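PDB 2XGR: SPD1 nuclease from Streptococcus pyogenes, which probably cleaves DNA as a metal-dependent extracellular endonuclease of the His-Me finger clan, and is encoded by a prophage. Local coordinates for residues 119-124 and 135-140; 73-78 and 180-185; 142-147 and 230-235. All blocks are in the same frame, centred on the assembly; numbering follows the deposited sequence.

Contact 1. Residues 119-124 and 135-140; sequences RGHLVG and RNLVAM
Asn-136 reaches over to Val-123 and holds its backbone by both ends of the amide. Its CG stands anti to the backbone N (chi1 -166°), swinging the amide to the opposing segment. ND2 bonds Val-123 O at 3.0 Å, nearly straight, aimed at a lone pair of that oxygen and lying in the Asn-136 amide plane. OD1 accepts from Val-123 N at 3.0 Å and also bonds the hydroxyl of Ser-76, fixing the amide's rotation. Asparagine suits the place, offering donor and acceptor side by side, like a peptide group. The His-121 ring stands almost perpendicular to this amide (86° between planes), its CD2 3.3 Å from Asn-136 ND2; its NE2 bonds Leu-130 O. The Arg-119 chain, bent at chi3, crosses Leu-137 at about a right angle, and Leu-137 CD1 lies over the centre of one guanidinium face, 3.6 Å from Arg-119 CZ. In the guanidinium plane, Arg-119 NH1 meets a water that bridges to Leu-137 O. Leu-122 CD2 meets Val-138 CG1 at 3.8 Å. Gly-120 and Val-138 exchange two backbone bonds, and the bare glycine lets Met-140 SD come within 4.0 Å of Gly-120 CA. Two short antiparallel strands followed by helix 142-146 are consistent with the beta-beta-alpha metal finger that names this clan; His-121, closing the first strand in an Arg-Gly-His run, is probably its general-base histidine, as in relatives.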
ATOM      1  N   ARG A 119      -3.862 -12.012  -9.050  1.00 18.07           N
ATOM      2  CA  ARG A 119      -3.141 -11.537  -7.855  1.00 20.73           C
ATOM      3  C   ARG A 119      -2.552 -10.117  -8.063  1.00 18.74           C
ATOM      4  O   ARG A 119      -2.031  -9.785  -9.128  1.00 20.31           O
ATOM      5  CB  ARG A 119      -2.031 -12.515  -7.529  1.00 21.44           C
ATOM      6  CG  ARG A 119      -2.549 -13.865  -6.908  1.00 26.14           C
ATOM      7  CD  ARG A 119      -1.389 -14.663  -6.339  1.00 29.84           C
ATOM      8  NE  ARG A 119      -0.396 -14.986  -7.351  1.00 34.94           N
ATOM      9  CZ  ARG A 119       0.851 -15.403  -7.094  1.00 40.98           C
ATOM     10  NH1 ARG A 119       1.302 -15.549  -5.840  1.00 31.16           N
ATOM     11  NH2 ARG A 119       1.664 -15.694  -8.114  1.00 44.36           N
ATOM     12  N   GLY A 120      -2.727  -9.284  -7.054  1.00 13.02           N
ATOM     13  CA  GLY A 120      -2.216  -7.921  -7.099  1.00 12.38           C
ATOM     14  C   GLY A 120      -1.168  -7.720  -6.018  1.00 10.99           C
ATOM     15  O   GLY A 120      -1.046  -8.498  -5.009  1.00  9.76           O
ATOM     16  N   HIS A 121      -0.344  -6.687  -6.209  1.00  7.08           N
ATOM     17  CA  HIS A 121       0.720  -6.455  -5.283  1.00  7.21           C
ATOM     18  C   HIS A 121       0.173  -5.914  -3.938  1.00  6.96           C
ATOM     19  O   HIS A 121      -0.861  -5.243  -3.913  1.00  9.41           O
ATOM     20  CB  HIS A 121       1.613  -5.304  -5.817  1.00  7.87           C
ATOM     21  CG  HIS A 121       2.625  -5.768  -6.837  1.00 16.45           C
ATOM     22  ND1 HIS A 121       2.252  -6.404  -7.999  1.00 25.66           N
ATOM     23  CD2 HIS A 121       3.970  -5.654  -6.888  1.00 24.93           C
ATOM     24  CE1 HIS A 121       3.333  -6.712  -8.698  1.00 24.59           C
ATOM     25  NE2 HIS A 121       4.380  -6.236  -8.067  1.00 23.26           N
ATOM     26  N   LEU A 122       0.908  -6.196  -2.853  1.00  6.69           N
ATOM     27  CA  LEU A 122       0.652  -5.499  -1.579  1.00  6.34           C
ATOM     28  C   LEU A 122       1.314  -4.090  -1.672  1.00  6.30           C
ATOM     29  O   LEU A 122       0.614  -3.115  -1.855  1.00  7.39           O
ATOM     30  CB  LEU A 122       1.189  -6.300  -0.385  1.00  6.10           C
ATOM     31  CG  LEU A 122       0.421  -7.671  -0.190  1.00  8.36           C
ATOM     32  CD1 LEU A 122       1.118  -8.451   1.022  1.00  5.61           C
ATOM     33  CD2 LEU A 122      -1.053  -7.400   0.221  1.00  7.72           C
ATOM     34  N   VAL A 123       2.642  -4.030  -1.643  1.00  5.93           N
ATOM     35  CA  VAL A 123       3.331  -2.766  -1.940  1.00  7.29           C
ATOM     36  C   VAL A 123       3.478  -2.647  -3.483  1.00  6.62           C
ATOM     37  O   VAL A 123       3.996  -3.561  -4.112  1.00  8.14           O
ATOM     38  CB  VAL A 123       4.687  -2.702  -1.238  1.00  5.84           C
ATOM     39  CG1 VAL A 123       5.532  -1.503  -1.802  1.00  5.98           C
ATOM     40  CG2 VAL A 123       4.507  -2.453   0.273  1.00  6.45           C
ATOM     41  N   GLY A 124       2.912  -1.592  -4.104  1.00  5.89           N
ATOM     42  CA  GLY A 124       2.962  -1.519  -5.574  1.00  6.67           C
ATOM     43  C   GLY A 124       4.372  -1.586  -6.152  1.00  8.08           C
ATOM     44  O   GLY A 124       5.399  -1.150  -5.547  1.00  7.55           O
ATOM     45  N   ARG A 135       5.142 -13.402  -1.353  1.00 12.41           N
ATOM     46  CA  ARG A 135       4.962 -12.652  -0.062  1.00 11.15           C
ATOM     47  C   ARG A 135       4.523 -11.203  -0.255  1.00 12.59           C
ATOM     48  O   ARG A 135       4.137 -10.535   0.709  1.00 10.92           O
ATOM     49  CB  ARG A 135       6.246 -12.595   0.708  1.00 13.15           C
ATOM     50  CG  ARG A 135       6.577 -14.014   1.214  1.00 15.79           C
ATOM     51  CD  ARG A 135       8.026 -13.971   1.696  1.00 16.41           C
ATOM     52  NE  ARG A 135       8.481 -15.331   1.880  1.00 24.39           N
ATOM     53  CZ  ARG A 135       8.886 -16.179   0.928  1.00 29.25           C
ATOM     54  NH1 ARG A 135       8.775 -15.930  -0.418  1.00 23.94           N
ATOM     55  NH2 ARG A 135       9.430 -17.315   1.365  1.00 21.32           N
ATOM     56  N   ASN A 136       4.542 -10.747  -1.512  1.00 11.17           N
ATOM     57  CA  ASN A 136       3.988  -9.420  -1.865  1.00 11.12           C
ATOM     58  C   ASN A 136       2.778  -9.506  -2.804  1.00 10.82           C
ATOM     59  O   ASN A 136       2.381  -8.528  -3.458  1.00  9.35           O
ATOM     60  CB  ASN A 136       5.110  -8.584  -2.512  1.00  9.78           C
ATOM     61  CG  ASN A 136       4.746  -7.112  -2.595  1.00  9.50           C
ATOM     62  OD1 ASN A 136       4.341  -6.540  -1.574  1.00  6.61           O
ATOM     63  ND2 ASN A 136       4.761  -6.499  -3.851  1.00 10.55           N
ATOM     64  N   LEU A 137       2.080 -10.666  -2.841  1.00  9.88           N
ATOM     65  CA  LEU A 137       0.940 -10.820  -3.730  1.00  9.62           C
ATOM     66  C   LEU A 137      -0.250 -11.416  -2.964  1.00  8.82           C
ATOM     67  O   LEU A 137      -0.037 -12.340  -2.175  1.00 12.01           O
ATOM     68  CB  LEU A 137       1.273 -11.790  -4.893  1.00 10.94           C
ATOM     69  CG  LEU A 137       2.293 -11.260  -5.924  1.00 13.60           C
ATOM     70  CD1 LEU A 137       2.782 -12.371  -6.861  1.00 14.72           C
ATOM     71  CD2 LEU A 137       1.663 -10.096  -6.718  1.00 11.34           C
ATOM     72  N   VAL A 138      -1.451 -10.944  -3.255  1.00  9.40           N
ATOM     73  CA  VAL A 138      -2.726 -11.556  -2.811  1.00 11.80           C
ATOM     74  C   VAL A 138      -3.740 -11.526  -3.953  1.00 12.32           C
ATOM     75  O   VAL A 138      -3.723 -10.635  -4.830  1.00  9.74           O
ATOM     76  CB  VAL A 138      -3.306 -10.840  -1.568  1.00 11.82           C
ATOM     77  CG1 VAL A 138      -2.320 -10.921  -0.387  1.00  9.31           C
ATOM     78  CG2 VAL A 138      -3.627  -9.367  -1.893  1.00 10.91           C
ATOM     79  N   ALA A 139      -4.705 -12.456  -3.911  1.00 12.61           N
ATOM     80  CA  ALA A 139      -5.818 -12.419  -4.807  1.00 13.34           C
ATOM     81  C   ALA A 139      -6.545 -11.100  -4.612  1.00 12.93           C
ATOM     82  O   ALA A 139      -6.932 -10.774  -3.490  1.00 12.17           O
ATOM     83  CB  ALA A 139      -6.765 -13.569  -4.446  1.00 11.87           C
ATOM     84  N   MET A 140      -6.799 -10.350  -5.687  1.00 11.91           N
ATOM     85  CA  MET A 140      -7.303  -9.020  -5.553  1.00 11.65           C
ATOM     86  C   MET A 140      -8.259  -8.730  -6.718  1.00 12.15           C
ATOM     87  O   MET A 140      -7.950  -9.118  -7.872  1.00 12.35           O
ATOM     88  CB  MET A 140      -6.080  -8.044  -5.638  1.00 12.20           C
ATOM     89  CG  MET A 140      -6.440  -6.696  -5.237  1.00 11.28           C
ATOM     90  SD  MET A 140      -4.939  -5.649  -5.252  1.00 12.56           S
ATOM     91  CE  MET A 140      -4.055  -6.180  -3.780  1.00 11.40           C
TER
HETATM   92  O   HOH W   1       1.091 -15.227  -2.870  1.00 24.20           O

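Contact 2. Residues 73-78 and 180-185; sequences ATFSHI and DYKVTP
Ser-76 with Val-183, and Ile-78 with Tyr-181, form two antiparallel hydrogen-bonded pairs, each joined by reciprocal backbone bonds. Val-183 N reaches Ser-76 O at 2.8 Å, and Ile-78 N reaches Tyr-181 O at 2.8 Å. Beyond the regular pairing a water donates to both Thr-74 O and Pro-185 O, linking the segments where proline has no N-H to offer. Between the two bonded pairs, His-77 faces Lys-182 in a non-hydrogen-bonded pair, and their side chains share one face of the sheet. The lysine is extended throughout, starting with CG anti to the backbone N (chi1 -173°), so its methylenes run across the imidazole. Lys-182 CB sits over the ring centre, 3.6 Å from the His-77 centroid, a CH-pi contact. Further along, Lys-182 NZ lies over the face of the Phe-75 ring, 5.0 Å from its centroid, in a cation-pi interaction. Lysine thus serves both rings, by its apolar methylenes and its charged end. His-77 NE2 bonds Lys-52 O, which helps to fix the ring. On the opposite face, Ile-78 CG2 packs 3.8 Å from Tyr-181 CB, and the tyrosine hydroxyl bonds Glu-164 of helix 160-173. Pro-185 CG touches Ala-73 O at 3.3 Å. Strand 76-80 lies between strands 61-64 and 178-186, and the latter pairs in turn with strand 196-204; helix 125-128 packs on Ile-78.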
ATOM      1  N   ALA A  73       0.243 -14.606   1.797  1.00  7.53           N
ATOM      2  CA  ALA A  73       1.102 -13.485   2.230  1.00  8.32           C
ATOM      3  C   ALA A  73       0.540 -12.818   3.488  1.00  7.86           C
ATOM      4  O   ALA A  73      -0.681 -12.753   3.703  1.00  9.22           O
ATOM      5  CB  ALA A  73       1.093 -12.428   1.082  1.00  7.64           C
ATOM      6  N   THR A  74       1.418 -12.243   4.289  1.00  6.27           N
ATOM      7  CA  THR A  74       1.023 -11.660   5.574  1.00  8.09           C
ATOM      8  C   THR A  74       1.262 -10.171   5.718  1.00  8.61           C
ATOM      9  O   THR A  74       0.499  -9.506   6.447  1.00  7.64           O
ATOM     10  CB  THR A  74       1.652 -12.402   6.774  1.00  8.00           C
ATOM     11  OG1 THR A  74       3.073 -12.433   6.660  1.00  9.58           O
ATOM     12  CG2 THR A  74       1.130 -13.877   6.741  1.00  8.47           C
ATOM     13  N   PHE A  75       2.334  -9.637   5.115  1.00  9.63           N
ATOM     14  CA  PHE A  75       2.428  -8.147   4.982  1.00  6.44           C
ATOM     15  C   PHE A  75       3.566  -7.805   4.050  1.00  7.54           C
ATOM     16  O   PHE A  75       4.484  -8.599   3.903  1.00  7.11           O
ATOM     17  CB  PHE A  75       2.686  -7.424   6.347  1.00  6.61           C
ATOM     18  CG  PHE A  75       4.031  -7.759   6.982  1.00  5.28           C
ATOM     19  CD1 PHE A  75       5.199  -6.965   6.723  1.00  6.21           C
ATOM     20  CD2 PHE A  75       4.118  -8.797   7.925  1.00 12.26           C
ATOM     21  CE1 PHE A  75       6.462  -7.322   7.334  1.00 11.64           C
ATOM     22  CE2 PHE A  75       5.327  -9.071   8.570  1.00 12.97           C
ATOM     23  CZ  PHE A  75       6.490  -8.350   8.277  1.00 11.04           C
ATOM     24  N   SER A  76       3.620  -6.549   3.597  1.00  7.03           N
ATOM     25  CA  SER A  76       4.821  -6.095   2.897  1.00  5.99           C
ATOM     26  C   SER A  76       5.068  -4.636   3.398  1.00  6.02           C
ATOM     27  O   SER A  76       4.120  -3.842   3.541  1.00  6.64           O
ATOM     28  CB  SER A  76       4.491  -6.074   1.406  1.00  6.11           C
ATOM     29  OG  SER A  76       5.641  -5.572   0.713  1.00  8.19           O
ATOM     30  N   HIS A  77       6.308  -4.317   3.787  1.00  6.22           N
ATOM     31  CA  HIS A  77       6.609  -3.088   4.529  1.00  7.17           C
ATOM     32  C   HIS A  77       7.858  -2.458   3.925  1.00  6.32           C
ATOM     33  O   HIS A  77       8.916  -3.122   3.818  1.00  7.36           O
ATOM     34  CB  HIS A  77       6.849  -3.412   5.989  1.00  7.00           C
ATOM     35  CG  HIS A  77       6.636  -2.257   6.949  1.00  7.03           C
ATOM     36  ND1 HIS A  77       6.731  -0.920   6.627  1.00 10.06           N
ATOM     37  CD2 HIS A  77       6.442  -2.308   8.299  1.00  4.01           C
ATOM     38  CE1 HIS A  77       6.496  -0.183   7.731  1.00  4.09           C
ATOM     39  NE2 HIS A  77       6.363  -1.020   8.754  1.00 11.47           N
ATOM     40  N   ILE A  78       7.733  -1.228   3.410  1.00  6.40           N
ATOM     41  CA  ILE A  78       8.892  -0.589   2.772  1.00  6.03           C
ATOM     42  C   ILE A  78       9.224   0.728   3.464  1.00  6.22           C
ATOM     43  O   ILE A  78       8.341   1.407   4.039  1.00  6.64           O
ATOM     44  CB  ILE A  78       8.587  -0.414   1.252  1.00  3.97           C
ATOM     45  CG1 ILE A  78       9.864  -0.099   0.425  1.00  6.30           C
ATOM     46  CG2 ILE A  78       7.458   0.652   0.993  1.00  5.49           C
ATOM     47  CD1 ILE A  78       9.587  -0.248  -1.136  1.00  9.05           C
ATOM     48  N   ASP A 180       7.416   5.613   4.892  1.00  7.20           N
ATOM     49  CA  ASP A 180       7.337   4.288   5.489  1.00  7.23           C
ATOM     50  C   ASP A 180       5.929   3.830   5.145  1.00  7.39           C
ATOM     51  O   ASP A 180       4.924   4.477   5.504  1.00  6.07           O
ATOM     52  CB  ASP A 180       7.550   4.386   7.030  1.00  5.49           C
ATOM     53  CG  ASP A 180       7.435   3.031   7.722  1.00  7.72           C
ATOM     54  OD1 ASP A 180       6.333   2.483   7.782  1.00  7.95           O
ATOM     55  OD2 ASP A 180       8.507   2.495   8.132  1.00 10.21           O
ATOM     56  N   TYR A 181       5.816   2.659   4.504  1.00  5.37           N
ATOM     57  CA  TYR A 181       4.540   2.268   3.975  1.00  5.66           C
ATOM     58  C   TYR A 181       4.376   0.749   4.142  1.00  5.77           C
ATOM     59  O   TYR A 181       5.207  -0.037   3.671  1.00  6.76           O
ATOM     60  CB  TYR A 181       4.524   2.664   2.455  1.00  5.97           C
ATOM     61  CG  TYR A 181       3.329   2.195   1.623  1.00  4.67           C
ATOM     62  CD1 TYR A 181       1.991   2.284   2.097  1.00  4.45           C
ATOM     63  CD2 TYR A 181       3.519   1.636   0.367  1.00  7.47           C
ATOM     64  CE1 TYR A 181       0.905   1.852   1.289  1.00  5.13           C
ATOM     65  CE2 TYR A 181       2.434   1.176  -0.444  1.00  5.63           C
ATOM     66  CZ  TYR A 181       1.136   1.313   0.040  1.00  4.50           C
ATOM     67  OH  TYR A 181       0.104   0.923  -0.774  1.00  6.77           O
ATOM     68  N   LYS A 182       3.300   0.345   4.831  1.00  7.28           N
ATOM     69  CA  LYS A 182       3.080  -1.076   5.121  1.00  6.84           C
ATOM     70  C   LYS A 182       1.715  -1.433   4.560  1.00  7.90           C
ATOM     71  O   LYS A 182       0.743  -0.680   4.769  1.00  6.76           O
ATOM     72  CB  LYS A 182       3.097  -1.283   6.653  1.00  6.03           C
ATOM     73  CG  LYS A 182       3.034  -2.800   6.962  1.00  8.53           C
ATOM     74  CD  LYS A 182       2.924  -3.037   8.510  1.00 11.35           C
ATOM     75  CE  LYS A 182       2.944  -4.534   8.807  1.00 14.73           C
ATOM     76  NZ  LYS A 182       2.819  -4.642  10.317  1.00 16.94           N
ATOM     77  N   VAL A 183       1.644  -2.549   3.828  1.00  6.47           N
ATOM     78  CA  VAL A 183       0.376  -3.035   3.285  1.00  6.29           C
ATOM     79  C   VAL A 183       0.119  -4.420   3.887  1.00  5.81           C
ATOM     80  O   VAL A 183       0.933  -5.345   3.780  1.00  5.86           O
ATOM     81  CB  VAL A 183       0.419  -3.079   1.718  1.00  8.13           C
ATOM     82  CG1 VAL A 183      -0.947  -3.616   1.178  1.00  7.52           C
ATOM     83  CG2 VAL A 183       0.742  -1.630   1.190  1.00  8.75           C
ATOM     84  N   THR A 184      -1.011  -4.532   4.574  1.00  5.60           N
ATOM     85  CA  THR A 184      -1.356  -5.818   5.307  1.00  5.55           C
ATOM     86  C   THR A 184      -2.702  -6.364   4.867  1.00  5.89           C
ATOM     87  O   THR A 184      -3.746  -5.657   5.010  1.00  7.34           O
ATOM     88  CB  THR A 184      -1.423  -5.548   6.848  1.00  8.14           C
ATOM     89  OG1 THR A 184      -0.243  -4.882   7.326  1.00  7.21           O
ATOM     90  CG2 THR A 184      -1.715  -6.840   7.640  1.00  6.04           C
ATOM     91  N   PRO A 185      -2.722  -7.589   4.312  1.00  6.17           N
ATOM     92  CA  PRO A 185      -3.992  -8.208   3.944  1.00  6.52           C
ATOM     93  C   PRO A 185      -4.650  -8.722   5.226  1.00  8.90           C
ATOM     94  O   PRO A 185      -3.927  -9.195   6.124  1.00  8.55           O
ATOM     95  CB  PRO A 185      -3.583  -9.335   2.984  1.00  6.00           C
ATOM     96  CG  PRO A 185      -2.145  -9.765   3.422  1.00  7.18           C
ATOM     97  CD  PRO A 185      -1.548  -8.394   3.935  1.00  7.62           C
TER
HETATM   98  O   HOH W   2      -1.843 -10.505   7.301  1.00 15.06           O

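Contact 3. Residues 142-147 and 230-235; sequences AWLNTG and VILENS
Leu-144, in the short helix 142-146, comes closest to the other backbone at Asn-234, just past the end of strand 228-233; their CA atoms are 5.8 Å apart. The helix has little more than one turn, marked by the bond from Thr-146 N to Ala-142 O, and Gly-147 leaves it with positive phi (81°), a conformation natural to glycine. Leu-144 carries most of the contact. With CG anti to the backbone N (chi1 176°), its branches split between two neighbours: CD1 rests against Leu-232 CB at 3.5 Å, while CD2 lies 3.5 Å from Asn-234 OD1, Leu-144 and Asn-234 crossing at about a right angle. A branched apolar residue fits this junction of strand and loop. The asparagine amide is engaged elsewhere at both ends, with ND2 bonding Pro-194 O and Ala-139 O and OD1 taking Thr-141 N, so it ties the start of the helix to the strand's end. Trp-143 CD1 approaches Ser-235 O at 3.5 Å, and its indole N-H bonds Glu-158. The segment 142-147 follows the paired strands 119-121 and 137-139, and is probably the helical part of the His-Me finger, set here against the end of a strand in the large antiparallel sheet.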
ATOM      1  N   ALA A 142      -9.848  -6.295  -9.585  1.00 10.71           N
ATOM      2  CA  ALA A 142      -9.316  -5.172 -10.412  1.00 11.72           C
ATOM      3  C   ALA A 142      -9.760  -3.840  -9.844  1.00 10.49           C
ATOM      4  O   ALA A 142      -8.958  -2.908  -9.776  1.00 11.17           O
ATOM      5  CB  ALA A 142      -9.872  -5.355 -11.901  1.00 11.19           C
ATOM      6  N   TRP A 143     -10.990  -3.782  -9.304  1.00 10.49           N
ATOM      7  CA  TRP A 143     -11.507  -2.619  -8.617  1.00 10.52           C
ATOM      8  C   TRP A 143     -10.564  -2.191  -7.476  1.00 12.20           C
ATOM      9  O   TRP A 143     -10.166  -1.009  -7.404  1.00  9.38           O
ATOM     10  CB  TRP A 143     -12.964  -2.905  -8.079  1.00 10.23           C
ATOM     11  CG  TRP A 143     -13.653  -1.741  -7.489  1.00 11.35           C
ATOM     12  CD1 TRP A 143     -13.838  -1.492  -6.157  1.00 11.03           C
ATOM     13  CD2 TRP A 143     -14.340  -0.709  -8.184  1.00 15.39           C
ATOM     14  NE1 TRP A 143     -14.535  -0.324  -5.982  1.00 16.48           N
ATOM     15  CE2 TRP A 143     -14.881   0.166  -7.211  1.00 12.95           C
ATOM     16  CE3 TRP A 143     -14.589  -0.457  -9.542  1.00 17.66           C
ATOM     17  CZ2 TRP A 143     -15.638   1.283  -7.550  1.00 17.57           C
ATOM     18  CZ3 TRP A 143     -15.357   0.651  -9.867  1.00 17.82           C
ATOM     19  CH2 TRP A 143     -15.828   1.520  -8.886  1.00 15.98           C
ATOM     20  N   LEU A 144     -10.187  -3.135  -6.616  1.00  8.23           N
ATOM     21  CA  LEU A 144      -9.290  -2.788  -5.481  1.00  9.97           C
ATOM     22  C   LEU A 144      -7.901  -2.400  -6.019  1.00  9.60           C
ATOM     23  O   LEU A 144      -7.243  -1.489  -5.520  1.00  9.62           O
ATOM     24  CB  LEU A 144      -9.152  -3.975  -4.534  1.00  9.08           C
ATOM     25  CG  LEU A 144      -8.155  -3.713  -3.391  1.00  8.10           C
ATOM     26  CD1 LEU A 144      -8.427  -2.435  -2.618  1.00 10.09           C
ATOM     27  CD2 LEU A 144      -8.208  -4.936  -2.458  1.00  8.11           C
ATOM     28  N   ASN A 145      -7.448  -3.122  -7.031  1.00  8.94           N
ATOM     29  CA  ASN A 145      -6.078  -2.934  -7.488  1.00  8.97           C
ATOM     30  C   ASN A 145      -5.877  -1.542  -8.168  1.00 10.41           C
ATOM     31  O   ASN A 145      -5.076  -0.707  -7.725  1.00  9.59           O
ATOM     32  CB  ASN A 145      -5.691  -4.080  -8.421  1.00  9.04           C
ATOM     33  CG  ASN A 145      -4.254  -3.930  -9.002  1.00 10.14           C
ATOM     34  OD1 ASN A 145      -3.285  -3.833  -8.270  1.00  8.83           O
ATOM     35  ND2 ASN A 145      -4.141  -4.029 -10.336  1.00 14.22           N
ATOM     36  N   THR A 146      -6.608  -1.296  -9.238  1.00  9.33           N
ATOM     37  CA  THR A 146      -6.435   0.007  -9.928  1.00 10.62           C
ATOM     38  C   THR A 146      -7.727   0.824  -9.986  1.00 10.42           C
ATOM     39  O   THR A 146      -7.732   1.896 -10.651  1.00 12.79           O
ATOM     40  CB  THR A 146      -5.964  -0.200 -11.413  1.00 10.46           C
ATOM     41  OG1 THR A 146      -6.840  -1.158 -12.028  1.00 17.78           O
ATOM     42  CG2 THR A 146      -4.539  -0.678 -11.541  1.00 15.87           C
ATOM     43  N   GLY A 147      -8.778   0.457  -9.238  1.00  8.51           N
ATOM     44  CA  GLY A 147      -9.908   1.361  -9.141  1.00  9.46           C
ATOM     45  C   GLY A 147     -10.924   1.361 -10.302  1.00 11.29           C
ATOM     46  O   GLY A 147     -11.733   2.280 -10.427  1.00 11.87           O
ATOM     47  N   VAL A 230      -5.507   3.325   6.065  1.00  6.79           N
ATOM     48  CA  VAL A 230      -6.685   3.314   5.181  1.00  5.88           C
ATOM     49  C   VAL A 230      -7.069   1.843   5.040  1.00  7.34           C
ATOM     50  O   VAL A 230      -6.178   0.991   4.771  1.00  7.43           O
ATOM     51  CB  VAL A 230      -6.261   3.905   3.776  1.00  5.19           C
ATOM     52  CG1 VAL A 230      -7.389   3.589   2.814  1.00  8.06           C
ATOM     53  CG2 VAL A 230      -6.092   5.412   3.932  1.00  8.12           C
ATOM     54  N   ILE A 231      -8.346   1.492   5.264  1.00  5.56           N
ATOM     55  CA  ILE A 231      -8.766   0.079   5.100  1.00  7.20           C
ATOM     56  C   ILE A 231      -9.648  -0.004   3.859  1.00  7.90           C
ATOM     57  O   ILE A 231     -10.680   0.685   3.762  1.00  9.10           O
ATOM     58  CB  ILE A 231      -9.576  -0.450   6.360  1.00  9.27           C
ATOM     59  CG1 ILE A 231      -8.684  -0.397   7.590  1.00 15.13           C
ATOM     60  CG2 ILE A 231     -10.142  -1.893   6.089  1.00 13.22           C
ATOM     61  CD1 ILE A 231      -9.417  -0.663   8.930  1.00 23.61           C
ATOM     62  N   LEU A 232      -9.200  -0.762   2.874  1.00  6.61           N
ATOM     63  CA  LEU A 232      -9.966  -0.920   1.642  1.00  7.04           C
ATOM     64  C   LEU A 232     -10.565  -2.289   1.547  1.00  8.50           C
ATOM     65  O   LEU A 232      -9.945  -3.285   1.958  1.00  8.94           O
ATOM     66  CB  LEU A 232      -9.049  -0.696   0.409  1.00  7.03           C
ATOM     67  CG  LEU A 232      -8.411   0.683   0.347  1.00  9.90           C
ATOM     68  CD1 LEU A 232      -7.508   0.826  -0.947  1.00  8.73           C
ATOM     69  CD2 LEU A 232      -9.497   1.734   0.297  1.00  7.68           C
ATOM     70  N   GLU A 233     -11.772  -2.348   0.986  1.00  9.12           N
ATOM     71  CA  GLU A 233     -12.437  -3.640   0.803  1.00 10.55           C
ATOM     72  C   GLU A 233     -11.951  -4.335  -0.445  1.00 10.55           C
ATOM     73  O   GLU A 233     -11.820  -3.705  -1.521  1.00 10.78           O
ATOM     74  CB  GLU A 233     -14.006  -3.428   0.713  1.00 12.48           C
ATOM     75  CG  GLU A 233     -14.642  -2.782   1.917  1.00 18.34           C
ATOM     76  CD  GLU A 233     -14.585  -3.626   3.202  1.00 20.80           C
ATOM     77  OE1 GLU A 233     -14.705  -4.876   3.141  1.00 26.57           O
ATOM     78  OE2 GLU A 233     -14.353  -3.011   4.278  1.00 27.44           O
ATOM     79  N   ASN A 234     -11.742  -5.645  -0.353  1.00  9.08           N
ATOM     80  CA  ASN A 234     -11.355  -6.447  -1.497  1.00  8.79           C
ATOM     81  C   ASN A 234     -12.659  -7.038  -2.076  1.00 11.49           C
ATOM     82  O   ASN A 234     -13.049  -8.172  -1.739  1.00 14.23           O
ATOM     83  CB  ASN A 234     -10.380  -7.540  -1.104  1.00 10.94           C
ATOM     84  CG  ASN A 234      -9.743  -8.247  -2.294  1.00 11.71           C
ATOM     85  OD1 ASN A 234      -9.868  -7.792  -3.456  1.00 12.74           O
ATOM     86  ND2 ASN A 234      -8.981  -9.297  -2.012  1.00 11.93           N
ATOM     87  N   SER A 235     -13.327  -6.227  -2.898  1.00 11.20           N
ATOM     88  CA  SER A 235     -14.591  -6.559  -3.560  1.00 12.28           C
ATOM     89  C   SER A 235     -14.700  -5.718  -4.833  1.00 17.60           C
ATOM     90  O   SER A 235     -13.820  -4.875  -5.109  1.00 16.18           O
ATOM     91  CB  SER A 235     -15.774  -6.251  -2.598  1.00 14.09           C
ATOM     92  OG  SER A 235     -15.790  -4.878  -2.267  1.00 18.45           O
TER

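Overall arrangement
Contact 2 is the most buried of the three and belongs to the large antiparallel sheet; contacts 1 and 3 are partly buried and belong to the probable finger: contact 1 joins its two strands, and contact 3 sets its helix against strand 228-233 of the large sheet. Contacts 1 and 2 touch directly, Val-123 CG2 lying 3.3 Å from Ser-76 OG, while contacts 2 and 3 stay about 7 Å apart at their nearest atoms. Backbone pairing underlies contacts 1 and 2, supplemented by amide bonds in the first and by a lysine over two rings in the second; contact 3 relies on leucine packing, with Asn-234 connecting it to contact 1 through Ala-139.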